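Local coordinates for putative alpha-galactosidase (PDB 4NZJ), which probably hydrolyses terminal, non-reducing alpha-D-galactose residues of alpha-galactosides, as a glycosyl hydrolase family 27 enzyme with a TIM-barrel catalytic domain, at residues A[130-135]-A[177-182]; A[136-141]-A[214-219]; A[281-286]-A[341-346]; A[348-353]-A[416-421]. All coordinates share one frame; numbering follows the deposited sequence.

Interaction 1: residues A[130-135]-A[177-182]; sequences GMRDLG and RGFKLG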
loop_
_atom_site.group_PDB
_atom_site.type_symbol
_atom_site.label_atom_id
_atom_site.label_comp_id
_atom_site.label_asym_id
_atom_site.label_seq_id
_atom_site.Cartn_x
_atom_site.Cartn_y
_atom_site.Cartn_z
ATOM N N GLY A 130 7.333 13.584 4.766
ATOM C CA GLY A 130 6.352 13.043 5.693
ATOM C C GLY A 130 5.877 11.639 5.382
ATOM O O GLY A 130 5.278 10.992 6.248
HETATM N N MSE A 131 6.133 11.145 4.170
HETATM C CA MSE A 131 5.569 9.853 3.759
HETATM C C MSE A 131 6.062 8.713 4.622
HETATM O O MSE A 131 5.277 7.852 5.029
HETATM C CB MSE A 131 5.809 9.579 2.269
HETATM C CG MSE A 131 4.912 10.480 1.432
HETATM SE SE MSE A 131 5.224 10.218 -0.493
HETATM C CE MSE A 131 4.533 8.393 -0.672
ATOM N N ARG A 132 7.352 8.678 4.920
ATOM C CA ARG A 132 7.871 7.608 5.775
ATOM C C ARG A 132 7.178 7.603 7.141
ATOM O O ARG A 132 6.863 6.542 7.682
ATOM C CB ARG A 132 9.385 7.699 5.939
ATOM C CG ARG A 132 9.974 6.486 6.646
ATOM C CD ARG A 132 11.478 6.572 6.856
ATOM N NE ARG A 132 11.846 7.646 7.772
ATOM C CZ ARG A 132 13.045 7.780 8.338
ATOM N NH1 ARG A 132 14.015 6.907 8.093
ATOM N NH2 ARG A 132 13.273 8.795 9.160
ATOM N N ASP A 133 6.892 8.784 7.681
ATOM C CA ASP A 133 6.252 8.867 8.997
ATOM C C ASP A 133 4.758 8.579 9.007
ATOM O O ASP A 133 4.163 8.473 10.079
ATOM C CB ASP A 133 6.578 10.198 9.657
ATOM C CG ASP A 133 7.994 10.230 10.131
ATOM O OD1 ASP A 133 8.310 9.417 11.019
ATOM O OD2 ASP A 133 8.801 11.011 9.585
ATOM N N LEU A 134 4.164 8.432 7.824
ATOM C CA LEU A 134 2.777 7.987 7.717
ATOM C C LEU A 134 2.660 6.528 7.280
ATOM O O LEU A 134 1.551 6.042 7.062
ATOM C CB LEU A 134 1.968 8.911 6.789
ATOM C CG LEU A 134 1.252 10.083 7.471
ATOM C CD1 LEU A 134 0.193 9.611 8.462
ATOM C CD2 LEU A 134 2.251 11.001 8.150
ATOM N N GLY A 135 3.794 5.834 7.157
ATOM C CA GLY A 135 3.800 4.385 6.937
ATOM C C GLY A 135 4.234 3.914 5.560
ATOM O O GLY A 135 4.338 2.708 5.323
ATOM N N ARG A 177 17.496 3.189 6.348
ATOM C CA ARG A 177 16.491 4.220 6.571
ATOM C C ARG A 177 15.083 3.652 6.799
ATOM O O ARG A 177 14.099 4.400 6.871
ATOM C CB ARG A 177 16.512 5.187 5.386
ATOM C CG ARG A 177 17.776 6.026 5.364
ATOM C CD ARG A 177 18.110 6.571 3.989
ATOM N NE ARG A 177 19.348 7.345 4.041
ATOM C CZ ARG A 177 20.574 6.828 4.089
ATOM N NH1 ARG A 177 20.775 5.515 4.054
ATOM N NH2 ARG A 177 21.621 7.638 4.152
ATOM N N GLY A 178 14.990 2.335 6.934
ATOM C CA GLY A 178 13.729 1.683 7.253
ATOM C C GLY A 178 12.825 1.419 6.064
ATOM O O GLY A 178 11.668 1.038 6.236
ATOM N N PHE A 179 13.342 1.603 4.853
ATOM C CA PHE A 179 12.580 1.303 3.650
ATOM C C PHE A 179 12.821 -0.127 3.198
ATOM O O PHE A 179 13.850 -0.729 3.506
ATOM C CB PHE A 179 12.962 2.245 2.505
ATOM C CG PHE A 179 12.568 3.683 2.727
ATOM C CD1 PHE A 179 11.238 4.063 2.733
ATOM C CD2 PHE A 179 13.537 4.660 2.904
ATOM C CE1 PHE A 179 10.877 5.386 2.931
ATOM C CE2 PHE A 179 13.182 5.982 3.096
ATOM C CZ PHE A 179 11.849 6.345 3.106
ATOM N N LYS A 180 11.849 -0.630 2.445
ATOM C CA LYS A 180 11.907 -1.942 1.820
ATOM C C LYS A 180 12.054 -1.767 0.313
ATOM O O LYS A 180 11.477 -0.840 -0.265
ATOM C CB LYS A 180 10.633 -2.719 2.127
ATOM C CG LYS A 180 10.407 -2.951 3.610
ATOM C CD LYS A 180 10.106 -4.411 3.885
ATOM C CE LYS A 180 9.912 -4.657 5.368
ATOM N NZ LYS A 180 10.825 -3.803 6.171
ATOM N N LEU A 181 12.820 -2.655 -0.319
ATOM C CA LEU A 181 13.096 -2.575 -1.750
ATOM C C LEU A 181 12.263 -3.570 -2.547
ATOM O O LEU A 181 12.299 -4.772 -2.285
ATOM C CB LEU A 181 14.575 -2.846 -2.028
ATOM C CG LEU A 181 14.947 -2.866 -3.512
ATOM C CD1 LEU A 181 14.717 -1.506 -4.138
ATOM C CD2 LEU A 181 16.384 -3.298 -3.707
ATOM N N GLY A 182 11.545 -3.065 -3.544
ATOM C CA GLY A 182 10.848 -3.915 -4.495
ATOM C C GLY A 182 11.579 -4.007 -5.821
ATOM O O GLY A 182 12.298 -3.083 -6.220
#

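Interaction 2: residues A[136-141]-A[214-219]; sequences YSYINI and VDLLKY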
loop_
_atom_site.group_PDB
_atom_site.type_symbol
_atom_site.label_atom_id
_atom_site.label_comp_id
_atom_site.label_asym_id
_atom_site.label_seq_id
_atom_site.Cartn_x
_atom_site.Cartn_y
_atom_site.Cartn_z
ATOM N N TYR A 136 4.490 4.846 4.645
ATOM C CA TYR A 136 4.971 4.479 3.310
ATOM C C TYR A 136 6.376 3.906 3.458
ATOM O O TYR A 136 7.279 4.596 3.944
ATOM C CB TYR A 136 4.968 5.686 2.375
ATOM C CG TYR A 136 3.584 6.208 2.044
ATOM C CD1 TYR A 136 2.878 5.727 0.947
ATOM C CD2 TYR A 136 2.983 7.198 2.818
ATOM C CE1 TYR A 136 1.622 6.215 0.634
ATOM C CE2 TYR A 136 1.723 7.683 2.518
ATOM C CZ TYR A 136 1.046 7.190 1.425
ATOM O OH TYR A 136 -0.207 7.678 1.127
ATOM N N SER A 137 6.547 2.639 3.086
ATOM C CA SER A 137 7.815 1.939 3.340
ATOM C C SER A 137 8.437 1.236 2.127
ATOM O O SER A 137 9.653 1.000 2.116
ATOM C CB SER A 137 7.630 0.938 4.487
ATOM O OG SER A 137 6.670 -0.059 4.165
ATOM N N TYR A 138 7.630 0.888 1.126
ATOM C CA TYR A 138 8.128 0.181 -0.062
ATOM C C TYR A 138 8.563 1.155 -1.154
ATOM O O TYR A 138 7.835 2.092 -1.500
ATOM C CB TYR A 138 7.081 -0.806 -0.606
ATOM C CG TYR A 138 6.940 -2.019 0.278
ATOM C CD1 TYR A 138 7.730 -3.149 0.079
ATOM C CD2 TYR A 138 6.047 -2.023 1.338
ATOM C CE1 TYR A 138 7.624 -4.251 0.908
ATOM C CE2 TYR A 138 5.936 -3.113 2.179
ATOM C CZ TYR A 138 6.715 -4.228 1.959
ATOM O OH TYR A 138 6.595 -5.307 2.803
ATOM N N ILE A 139 9.764 0.927 -1.679
ATOM C CA ILE A 139 10.286 1.666 -2.819
ATOM C C ILE A 139 10.557 0.620 -3.896
ATOM O O ILE A 139 11.444 -0.208 -3.753
ATOM C CB ILE A 139 11.549 2.451 -2.429
ATOM C CG1 ILE A 139 11.149 3.547 -1.437
ATOM C CG2 ILE A 139 12.241 3.052 -3.649
ATOM C CD1 ILE A 139 12.295 4.391 -0.933
ATOM N N ASN A 140 9.752 0.643 -4.950
ATOM C CA ASN A 140 9.705 -0.456 -5.909
ATOM C C ASN A 140 10.302 -0.081 -7.260
ATOM O O ASN A 140 9.771 0.774 -7.982
ATOM C CB ASN A 140 8.263 -0.937 -6.080
ATOM C CG ASN A 140 7.669 -1.510 -4.799
ATOM O OD1 ASN A 140 8.379 -1.851 -3.852
ATOM N ND2 ASN A 140 6.350 -1.625 -4.769
ATOM N N ILE A 141 11.407 -0.739 -7.592
ATOM C CA ILE A 141 12.020 -0.663 -8.907
ATOM C C ILE A 141 11.131 -1.461 -9.853
ATOM O O ILE A 141 10.723 -2.584 -9.538
ATOM C CB ILE A 141 13.451 -1.261 -8.881
ATOM C CG1 ILE A 141 14.346 -0.425 -7.967
ATOM C CG2 ILE A 141 14.046 -1.353 -10.279
ATOM C CD1 ILE A 141 15.737 -0.990 -7.775
ATOM N N VAL A 214 16.351 -7.741 -1.588
ATOM C CA VAL A 214 15.012 -7.427 -2.078
ATOM C C VAL A 214 13.948 -7.876 -1.068
ATOM O O VAL A 214 14.070 -8.939 -0.450
ATOM C CB VAL A 214 14.777 -8.090 -3.447
ATOM C CG1 VAL A 214 13.307 -8.055 -3.855
ATOM C CG2 VAL A 214 15.653 -7.425 -4.501
ATOM N N ASP A 215 12.916 -7.047 -0.916
ATOM C CA ASP A 215 11.842 -7.271 0.045
ATOM C C ASP A 215 10.473 -7.505 -0.606
ATOM O O ASP A 215 9.526 -7.900 0.068
ATOM C CB ASP A 215 11.750 -6.059 0.964
ATOM C CG ASP A 215 13.062 -5.770 1.664
ATOM O OD1 ASP A 215 13.493 -6.632 2.457
ATOM O OD2 ASP A 215 13.670 -4.703 1.406
ATOM N N LEU A 216 10.384 -7.270 -1.913
ATOM C CA LEU A 216 9.139 -7.420 -2.657
ATOM C C LEU A 216 9.460 -7.719 -4.111
ATOM O O LEU A 216 10.377 -7.131 -4.680
ATOM C CB LEU A 216 8.296 -6.142 -2.532
ATOM C CG LEU A 216 6.976 -6.052 -3.316
ATOM C CD1 LEU A 216 5.982 -5.134 -2.611
ATOM C CD2 LEU A 216 7.212 -5.578 -4.742
ATOM N N LEU A 217 8.705 -8.645 -4.695
ATOM C CA LEU A 217 8.771 -8.930 -6.123
ATOM C C LEU A 217 7.412 -8.688 -6.747
ATOM O O LEU A 217 6.424 -9.296 -6.327
ATOM C CB LEU A 217 9.175 -10.381 -6.372
ATOM C CG LEU A 217 9.142 -10.817 -7.844
ATOM C CD1 LEU A 217 10.152 -10.020 -8.656
ATOM C CD2 LEU A 217 9.369 -12.312 -8.004
ATOM N N LYS A 218 7.379 -7.800 -7.740
ATOM C CA LYS A 218 6.240 -7.653 -8.632
ATOM C C LYS A 218 6.484 -8.575 -9.820
ATOM O O LYS A 218 7.503 -8.455 -10.503
ATOM C CB LYS A 218 6.097 -6.201 -9.094
ATOM C CG LYS A 218 5.009 -5.998 -10.140
ATOM C CD LYS A 218 4.919 -4.551 -10.591
ATOM C CE LYS A 218 4.134 -4.427 -11.892
ATOM N NZ LYS A 218 4.320 -3.080 -12.501
ATOM N N TYR A 219 5.547 -9.482 -10.071
ATOM C CA TYR A 219 5.742 -10.531 -11.064
ATOM C C TYR A 219 4.658 -10.437 -12.132
ATOM O O TYR A 219 3.504 -10.804 -11.915
ATOM C CB TYR A 219 5.757 -11.894 -10.374
ATOM C CG TYR A 219 6.502 -12.997 -11.106
ATOM C CD1 TYR A 219 7.759 -12.769 -11.672
ATOM C CD2 TYR A 219 5.973 -14.286 -11.189
ATOM C CE1 TYR A 219 8.447 -13.780 -12.317
ATOM C CE2 TYR A 219 6.661 -15.308 -11.830
ATOM C CZ TYR A 219 7.901 -15.050 -12.392
ATOM O OH TYR A 219 8.595 -16.060 -13.026
HETATM O O HOH W 1 8.773 -7.114 2.752
#

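Interaction 3: residues A[281-286]-A[341-346]; sequences DIWYRD and QEQYKS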
loop_
_atom_site.group_PDB
_atom_site.type_symbol
_atom_site.label_atom_id
_atom_site.label_comp_id
_atom_site.label_asym_id
_atom_site.label_seq_id
_atom_site.Cartn_x
_atom_site.Cartn_y
_atom_site.Cartn_z
ATOM N N ASP A 281 -4.326 8.181 -15.274
ATOM C CA ASP A 281 -4.572 9.420 -14.546
ATOM C C ASP A 281 -5.801 10.086 -15.165
ATOM O O ASP A 281 -5.711 11.088 -15.877
ATOM C CB ASP A 281 -3.315 10.297 -14.636
ATOM C CG ASP A 281 -3.446 11.617 -13.898
ATOM O OD1 ASP A 281 -4.284 11.729 -12.982
ATOM O OD2 ASP A 281 -2.685 12.548 -14.256
ATOM N N ILE A 282 -6.964 9.498 -14.891
ATOM C CA ILE A 282 -8.206 9.884 -15.537
ATOM C C ILE A 282 -9.388 9.345 -14.718
ATOM O O ILE A 282 -9.298 8.275 -14.114
ATOM C CB ILE A 282 -8.240 9.392 -17.006
ATOM C CG1 ILE A 282 -9.443 9.966 -17.749
ATOM C CG2 ILE A 282 -8.212 7.869 -17.075
ATOM C CD1 ILE A 282 -9.343 9.862 -19.259
ATOM N N TRP A 283 -10.471 10.112 -14.679
ATOM C CA TRP A 283 -11.606 9.802 -13.819
ATOM C C TRP A 283 -12.409 8.632 -14.385
ATOM O O TRP A 283 -12.722 7.682 -13.668
ATOM C CB TRP A 283 -12.472 11.041 -13.681
ATOM C CG TRP A 283 -13.564 10.995 -12.662
ATOM C CD1 TRP A 283 -14.887 11.184 -12.894
ATOM C CD2 TRP A 283 -13.426 10.809 -11.247
ATOM N NE1 TRP A 283 -15.592 11.113 -11.718
ATOM C CE2 TRP A 283 -14.718 10.888 -10.690
ATOM C CE3 TRP A 283 -12.340 10.581 -10.400
ATOM C CZ2 TRP A 283 -14.953 10.743 -9.324
ATOM C CZ3 TRP A 283 -12.573 10.440 -9.037
ATOM C CH2 TRP A 283 -13.867 10.515 -8.516
ATOM N N TYR A 284 -12.724 8.711 -15.672
ATOM C CA TYR A 284 -13.508 7.676 -16.347
ATOM C C TYR A 284 -12.877 7.311 -17.679
ATOM O O TYR A 284 -12.651 8.182 -18.513
ATOM C CB TYR A 284 -14.943 8.134 -16.587
ATOM C CG TYR A 284 -15.767 7.085 -17.313
ATOM C CD1 TYR A 284 -15.768 7.016 -18.704
ATOM C CD2 TYR A 284 -16.505 6.142 -16.606
ATOM C CE1 TYR A 284 -16.500 6.048 -19.374
ATOM C CE2 TYR A 284 -17.238 5.168 -17.264
ATOM C CZ TYR A 284 -17.226 5.120 -18.648
ATOM O OH TYR A 284 -17.958 4.160 -19.320
ATOM N N ARG A 285 -12.583 6.024 -17.853
ATOM C CA ARG A 285 -12.221 5.469 -19.154
ATOM C C ARG A 285 -12.405 3.962 -19.077
ATOM O O ARG A 285 -11.806 3.316 -18.224
ATOM C CB ARG A 285 -10.769 5.788 -19.507
ATOM C CG ARG A 285 -10.407 5.427 -20.944
ATOM C CD ARG A 285 -9.012 5.900 -21.301
ATOM N NE ARG A 285 -8.721 5.712 -22.722
ATOM C CZ ARG A 285 -8.353 4.562 -23.282
ATOM N NH1 ARG A 285 -8.225 3.456 -22.559
ATOM N NH2 ARG A 285 -8.118 4.517 -24.589
ATOM N N ASP A 286 -13.233 3.404 -19.958
ATOM C CA ASP A 286 -13.442 1.962 -19.942
ATOM C C ASP A 286 -12.374 1.283 -20.782
ATOM O O ASP A 286 -12.528 1.136 -21.994
ATOM C CB ASP A 286 -14.840 1.591 -20.442
ATOM C CG ASP A 286 -15.130 0.106 -20.313
ATOM O OD1 ASP A 286 -14.266 -0.634 -19.795
ATOM O OD2 ASP A 286 -16.232 -0.308 -20.736
ATOM N N GLN A 341 -8.496 18.053 -7.840
ATOM C CA GLN A 341 -8.043 17.808 -6.469
ATOM C C GLN A 341 -9.056 16.945 -5.718
ATOM O O GLN A 341 -8.683 15.991 -5.036
ATOM C CB GLN A 341 -7.818 19.138 -5.732
ATOM C CG GLN A 341 -7.510 19.034 -4.239
ATOM C CD GLN A 341 -6.088 18.587 -3.933
ATOM O OE1 GLN A 341 -5.211 18.597 -4.800
ATOM N NE2 GLN A 341 -5.851 18.206 -2.681
ATOM N N GLU A 342 -10.333 17.284 -5.840
ATOM C CA GLU A 342 -11.371 16.516 -5.161
ATOM C C GLU A 342 -11.428 15.081 -5.674
ATOM O O GLU A 342 -11.608 14.146 -4.892
ATOM C CB GLU A 342 -12.741 17.176 -5.316
ATOM C CG GLU A 342 -13.766 16.661 -4.311
ATOM C CD GLU A 342 -13.487 17.169 -2.903
ATOM O OE1 GLU A 342 -13.895 18.310 -2.600
ATOM O OE2 GLU A 342 -12.866 16.435 -2.099
ATOM N N GLN A 343 -11.248 14.904 -6.981
ATOM C CA GLN A 343 -11.228 13.560 -7.559
ATOM C C GLN A 343 -10.061 12.742 -7.010
ATOM O O GLN A 343 -10.226 11.593 -6.628
ATOM C CB GLN A 343 -11.172 13.635 -9.079
ATOM C CG GLN A 343 -12.514 13.977 -9.690
ATOM C CD GLN A 343 -12.444 14.275 -11.164
ATOM O OE1 GLN A 343 -11.377 14.556 -11.708
ATOM N NE2 GLN A 343 -13.599 14.252 -11.821
ATOM N N TYR A 344 -8.881 13.349 -6.951
ATOM C CA TYR A 344 -7.733 12.693 -6.336
ATOM C C TYR A 344 -7.969 12.329 -4.862
ATOM O O TYR A 344 -7.579 11.261 -4.418
ATOM C CB TYR A 344 -6.479 13.558 -6.452
ATOM C CG TYR A 344 -5.873 13.618 -7.837
ATOM C CD1 TYR A 344 -5.745 12.473 -8.627
ATOM C CD2 TYR A 344 -5.389 14.818 -8.342
ATOM C CE1 TYR A 344 -5.165 12.536 -9.886
ATOM C CE2 TYR A 344 -4.811 14.888 -9.598
ATOM C CZ TYR A 344 -4.699 13.746 -10.365
ATOM O OH TYR A 344 -4.128 13.830 -11.614
ATOM N N LYS A 345 -8.606 13.221 -4.115
ATOM C CA LYS A 345 -8.926 12.953 -2.712
ATOM C C LYS A 345 -9.874 11.754 -2.578
ATOM O O LYS A 345 -9.686 10.897 -1.716
ATOM C CB LYS A 345 -9.524 14.204 -2.057
ATOM C CG LYS A 345 -10.030 14.027 -0.631
ATOM C CD LYS A 345 -8.923 13.733 0.362
ATOM C CE LYS A 345 -9.474 13.496 1.766
ATOM N NZ LYS A 345 -10.216 14.666 2.302
ATOM N N SER A 346 -10.893 11.687 -3.429
ATOM C CA SER A 346 -11.831 10.560 -3.373
ATOM C C SER A 346 -11.159 9.242 -3.770
ATOM O O SER A 346 -11.415 8.200 -3.179
ATOM C CB SER A 346 -13.038 10.833 -4.266
ATOM O OG SER A 346 -13.771 11.927 -3.755
#

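Interaction 4: residues A[348-353]-A[416-421]; sequences FSLWCM and ACFNRA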
loop_
_atom_site.group_PDB
_atom_site.type_symbol
_atom_site.label_atom_id
_atom_site.label_comp_id
_atom_site.label_asym_id
_atom_site.label_seq_id
_atom_site.Cartn_x
_atom_site.Cartn_y
_atom_site.Cartn_z
ATOM N N PHE A 348 -7.986 8.522 -3.325
ATOM C CA PHE A 348 -7.224 8.093 -2.157
ATOM C C PHE A 348 -8.134 7.501 -1.066
ATOM O O PHE A 348 -7.846 6.436 -0.511
ATOM C CB PHE A 348 -6.389 9.250 -1.599
ATOM C CG PHE A 348 -5.458 8.835 -0.498
ATOM C CD1 PHE A 348 -4.290 8.141 -0.784
ATOM C CD2 PHE A 348 -5.765 9.102 0.830
ATOM C CE1 PHE A 348 -3.436 7.736 0.230
ATOM C CE2 PHE A 348 -4.905 8.712 1.844
ATOM C CZ PHE A 348 -3.747 8.024 1.545
ATOM N N SER A 349 -9.231 8.201 -0.775
ATOM C CA SER A 349 -10.192 7.785 0.255
ATOM C C SER A 349 -10.732 6.387 0.012
ATOM O O SER A 349 -10.838 5.588 0.938
ATOM C CB SER A 349 -11.358 8.768 0.327
ATOM O OG SER A 349 -10.891 10.069 0.620
ATOM N N LEU A 350 -11.076 6.091 -1.237
ATOM C CA LEU A 350 -11.671 4.801 -1.560
ATOM C C LEU A 350 -10.627 3.686 -1.580
ATOM O O LEU A 350 -10.907 2.579 -1.146
ATOM C CB LEU A 350 -12.455 4.891 -2.872
ATOM C CG LEU A 350 -13.739 5.737 -2.721
ATOM C CD1 LEU A 350 -14.343 6.074 -4.074
ATOM C CD2 LEU A 350 -14.761 5.040 -1.820
ATOM N N TRP A 351 -9.420 3.979 -2.059
ATOM C CA TRP A 351 -8.308 3.024 -1.927
ATOM C C TRP A 351 -8.085 2.699 -0.435
ATOM O O TRP A 351 -7.819 1.551 -0.067
ATOM C CB TRP A 351 -7.031 3.588 -2.557
ATOM C CG TRP A 351 -6.752 3.177 -3.997
ATOM C CD1 TRP A 351 -5.589 2.646 -4.465
ATOM C CD2 TRP A 351 -7.633 3.271 -5.135
ATOM N NE1 TRP A 351 -5.672 2.420 -5.814
ATOM C CE2 TRP A 351 -6.918 2.780 -6.253
ATOM C CE3 TRP A 351 -8.948 3.722 -5.323
ATOM C CZ2 TRP A 351 -7.477 2.715 -7.539
ATOM C CZ3 TRP A 351 -9.500 3.665 -6.607
ATOM C CH2 TRP A 351 -8.763 3.160 -7.694
ATOM N N CYS A 352 -8.226 3.695 0.436
ATOM C CA CYS A 352 -8.112 3.433 1.866
ATOM C C CYS A 352 -9.237 2.521 2.355
ATOM O O CYS A 352 -8.986 1.511 3.017
ATOM C CB CYS A 352 -8.069 4.738 2.673
ATOM S SG CYS A 352 -6.483 5.595 2.537
HETATM N N MSE A 353 -10.475 2.865 2.007
HETATM C CA MSE A 353 -11.647 2.066 2.402
HETATM C C MSE A 353 -11.603 0.648 1.895
HETATM O O MSE A 353 -12.067 -0.261 2.575
HETATM C CB MSE A 353 -12.936 2.692 1.865
HETATM C CG MSE A 353 -13.281 4.024 2.526
HETATM SE SE MSE A 353 -13.915 3.805 4.364
HETATM C CE MSE A 353 -15.645 2.955 3.966
ATOM N N ALA A 416 -18.196 5.587 3.997
ATOM C CA ALA A 416 -17.805 6.595 3.016
ATOM C C ALA A 416 -18.977 6.890 2.099
ATOM O O ALA A 416 -19.534 5.972 1.494
ATOM C CB ALA A 416 -16.616 6.117 2.202
ATOM N N CYS A 417 -19.343 8.165 2.009
ATOM C CA CYS A 417 -20.377 8.630 1.093
ATOM C C CYS A 417 -19.682 9.295 -0.075
ATOM O O CYS A 417 -19.033 10.322 0.096
ATOM C CB CYS A 417 -21.299 9.627 1.786
ATOM S SG CYS A 417 -22.076 8.989 3.281
ATOM N N PHE A 418 -19.796 8.694 -1.255
ATOM C CA PHE A 418 -19.014 9.115 -2.405
ATOM C C PHE A 418 -19.911 9.579 -3.531
ATOM O O PHE A 418 -20.681 8.803 -4.087
ATOM C CB PHE A 418 -18.124 7.965 -2.864
ATOM C CG PHE A 418 -17.466 8.186 -4.197
ATOM C CD1 PHE A 418 -16.816 9.380 -4.489
ATOM C CD2 PHE A 418 -17.473 7.175 -5.161
ATOM C CE1 PHE A 418 -16.197 9.569 -5.716
ATOM C CE2 PHE A 418 -16.859 7.360 -6.388
ATOM C CZ PHE A 418 -16.221 8.556 -6.667
ATOM N N ASN A 419 -19.817 10.867 -3.834
ATOM C CA ASN A 419 -20.543 11.475 -4.928
ATOM C C ASN A 419 -19.785 11.292 -6.239
ATOM O O ASN A 419 -18.759 11.922 -6.454
ATOM C CB ASN A 419 -20.746 12.965 -4.641
ATOM C CG ASN A 419 -21.550 13.661 -5.714
ATOM O OD1 ASN A 419 -22.237 13.019 -6.504
ATOM N ND2 ASN A 419 -21.485 14.989 -5.736
ATOM N N ARG A 420 -20.294 10.421 -7.108
ATOM C CA ARG A 420 -19.731 10.233 -8.449
ATOM C C ARG A 420 -19.994 11.415 -9.366
ATOM O O ARG A 420 -19.218 11.671 -10.286
ATOM C CB ARG A 420 -20.345 9.006 -9.123
ATOM C CG ARG A 420 -19.432 7.812 -9.206
ATOM C CD ARG A 420 -20.200 6.630 -9.773
ATOM N NE ARG A 420 -21.039 6.042 -8.735
ATOM C CZ ARG A 420 -22.371 6.097 -8.674
ATOM N NH1 ARG A 420 -23.096 6.699 -9.608
ATOM N NH2 ARG A 420 -22.991 5.527 -7.648
ATOM N N ALA A 421 -21.097 12.111 -9.114
ATOM C CA ALA A 421 -21.650 13.081 -10.049
ATOM C C ALA A 421 -20.876 14.396 -10.115
ATOM O O ALA A 421 -20.125 14.755 -9.205
ATOM C CB ALA A 421 -23.102 13.360 -9.705
#

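Interaction 1: residues A[130-135]-A[177-182]
Arg-132 supplies the polar bond to the segment 177-182. Its NH1 donates to the backbone O of Arg-177 at 2.8 Å, with an N-H...O angle of 154°. The oxygen lies at the guanidinium edge, in the plane of that group. The donor is tilted 30° from the carbonyl plane of Arg-177. A bend in the arginine chain at chi3 (66°) swings NH1 onto this oxygen. The accepting carbonyl sits just where helix 166-176 ends in a Schellman motif. Gly-178, with positive phi, is the C-prime residue, and the chain then enters strand 180-186 of the TIM barrel.

The apolar part uses the aliphatic stem of the same arginine. CB, CG and CD of Arg-132 run across the outer end of the Phe-179 ring, the two side chains crossing at about a right angle. Arg-132 CD comes to 3.8 Å from Phe-179 CZ. Helix 116-128 also packs against this ring through Met-126 and Ile-127.

A cation-pi contact joins Arg-132 to Tyr-32 of the N-terminal Ig-like domain.

Interaction 2: residues A[136-141]-A[214-219]
In the TIM barrel, strands 138-140 and 216-220 are next but one, with strand 180-186 between them, and Tyr-138, Asn-140 and Leu-216 meet across it. Their side chains point toward each other on the inner side of the barrel sheet, without a direct hydrogen bond. Leu-216 is the hub. Its CG, anti to the backbone N (chi1 176°), carries the branch in between Tyr-138 and Asn-140. CD1 mainly meets the tyrosine and CD2 the amide. Leu-216 CD1 lies 3.8 Å from CD1 of Tyr-138, approaching the ring obliquely. Leu-216 CB adds a contact of 4.0 Å to CE1 of Tyr-138. Leu-216 CD2 stands beside the amide of Asn-140, 4.0 Å from its OD1. These two side chains cross at about a right angle.

Val-250 of the following strand, 250-254, touches both Tyr-138 and Leu-216. The carboxylate of Asp-215 is engaged elsewhere: OD2 accepts from Leu-181 N and bonds His-175 NE2, and OD1 forms a salt bridge with Arg-247.

The backbone of Asp-215 meets the tyrosine through water. One water lies 2.8 Å from Tyr-138 OH and donates to Asp-215 O at 2.9 Å.

Interaction 3: residues A[281-286]-A[341-346]
Trp-283 and Gln-343 form the tight part of this contact. The glutamine lies along one face of the indole, its amide stacked on the ring with the two planes 15° apart. Gln-343 NE2 lies over the five-membered ring, 3.4 Å from Trp-283 CG. Gln-343 CG makes a CH-pi contact with the six-membered ring, 3.5 Å from its centroid and 13° off the normal. The chain is extended beyond CG (chi2 171°), which lays methylene and amide over the two rings in turn. Gln-343 OE1 accepts from Thr-340 N, and this second hold helps fix the amide rotation.

A separate polar tie joins Tyr-344 to Asp-281. The hydroxyl OH donates to Asp-281 OD1 at 2.5 Å, on the syn lone pair. OD1 lies at the ring edge, in the ring plane. The same hydroxyl also accepts from the backbone N of Asp-326 and of Cys-339, so three partners grip it.

Between the two segments the fit is looser at the indole edge, where Ser-346 CB is 4.3 Å from Trp-283 CH2. Past the tryptophan the loop leaves the helix, and Tyr-284 is exposed.

The loop follows barrel strand 272-274 and packs on helix 341-353 of the TIM-barrel domain. Trp-283 also packs on Ile-296 and Leu-297 of helix 296-303 and meets Tyr-466 of the C-terminal beta-sheet domain edge to face. Gln-341 and Tyr-344 touch Ile-374 of helix 369-375.

Interaction 4: residues A[348-353]-A[416-421]
A leucine methyl seated on a phenylalanine face marks this contact. Leu-350 CD1 stands over the Phe-418 ring, 3.7 Å from its centroid and 18° off the normal, in a CH-pi contact. It is shifted toward the CD2 side, with Leu-350 CD1 to Phe-418 CD2 at 3.5 Å. Leu-350 and Phe-418 cross at about a right angle. Arg-420 CA lies more loosely over the opposite face.

One helical turn on, Met-353, a selenomethionine, folds over Ala-416. Its chain bends at chi2 (-73°) and again at chi3, which brings CE to 3.7 Å from Ala-416 CB. Ala-416 and Phe-418 alternate with Cys-417 along strand 413-419 and face the helix. The contact joins helix 341-353 of the catalytic barrel domain to the C-terminal beta-sheet domain. Leu-300 of helix 296-303 touches both Leu-350 and Phe-418.

No hydrogen bond links the two segments. Between them the packing is apolar and buried, and depends on the fit of methyl groups to ring and strand.

How the interactions relate
Interactions 1 and 2 lie side by side, their centres 11 Å apart, and share the parallel sheet of the TIM barrel. Their segments alternate along the chain. In the sheet, strand 180-186 lies between 138-140 and 216-220. Interactions 3 and 4 follow in sequence. Their centres are also 11 Å apart, and both use helix 341-353. They meet where Trp-283 touches Phe-418. About 25 Å separates the two pairs between centres, yet Tyr-136 touches Phe-348 and so joins interaction 2 to interaction 4. Interaction 2 is inside the barrel; interaction 1 is at its end next to the N-terminal Ig-like domain. The second pair lies on the barrel's flank, where interaction 4 brings in the C-terminal beta-sheet domain.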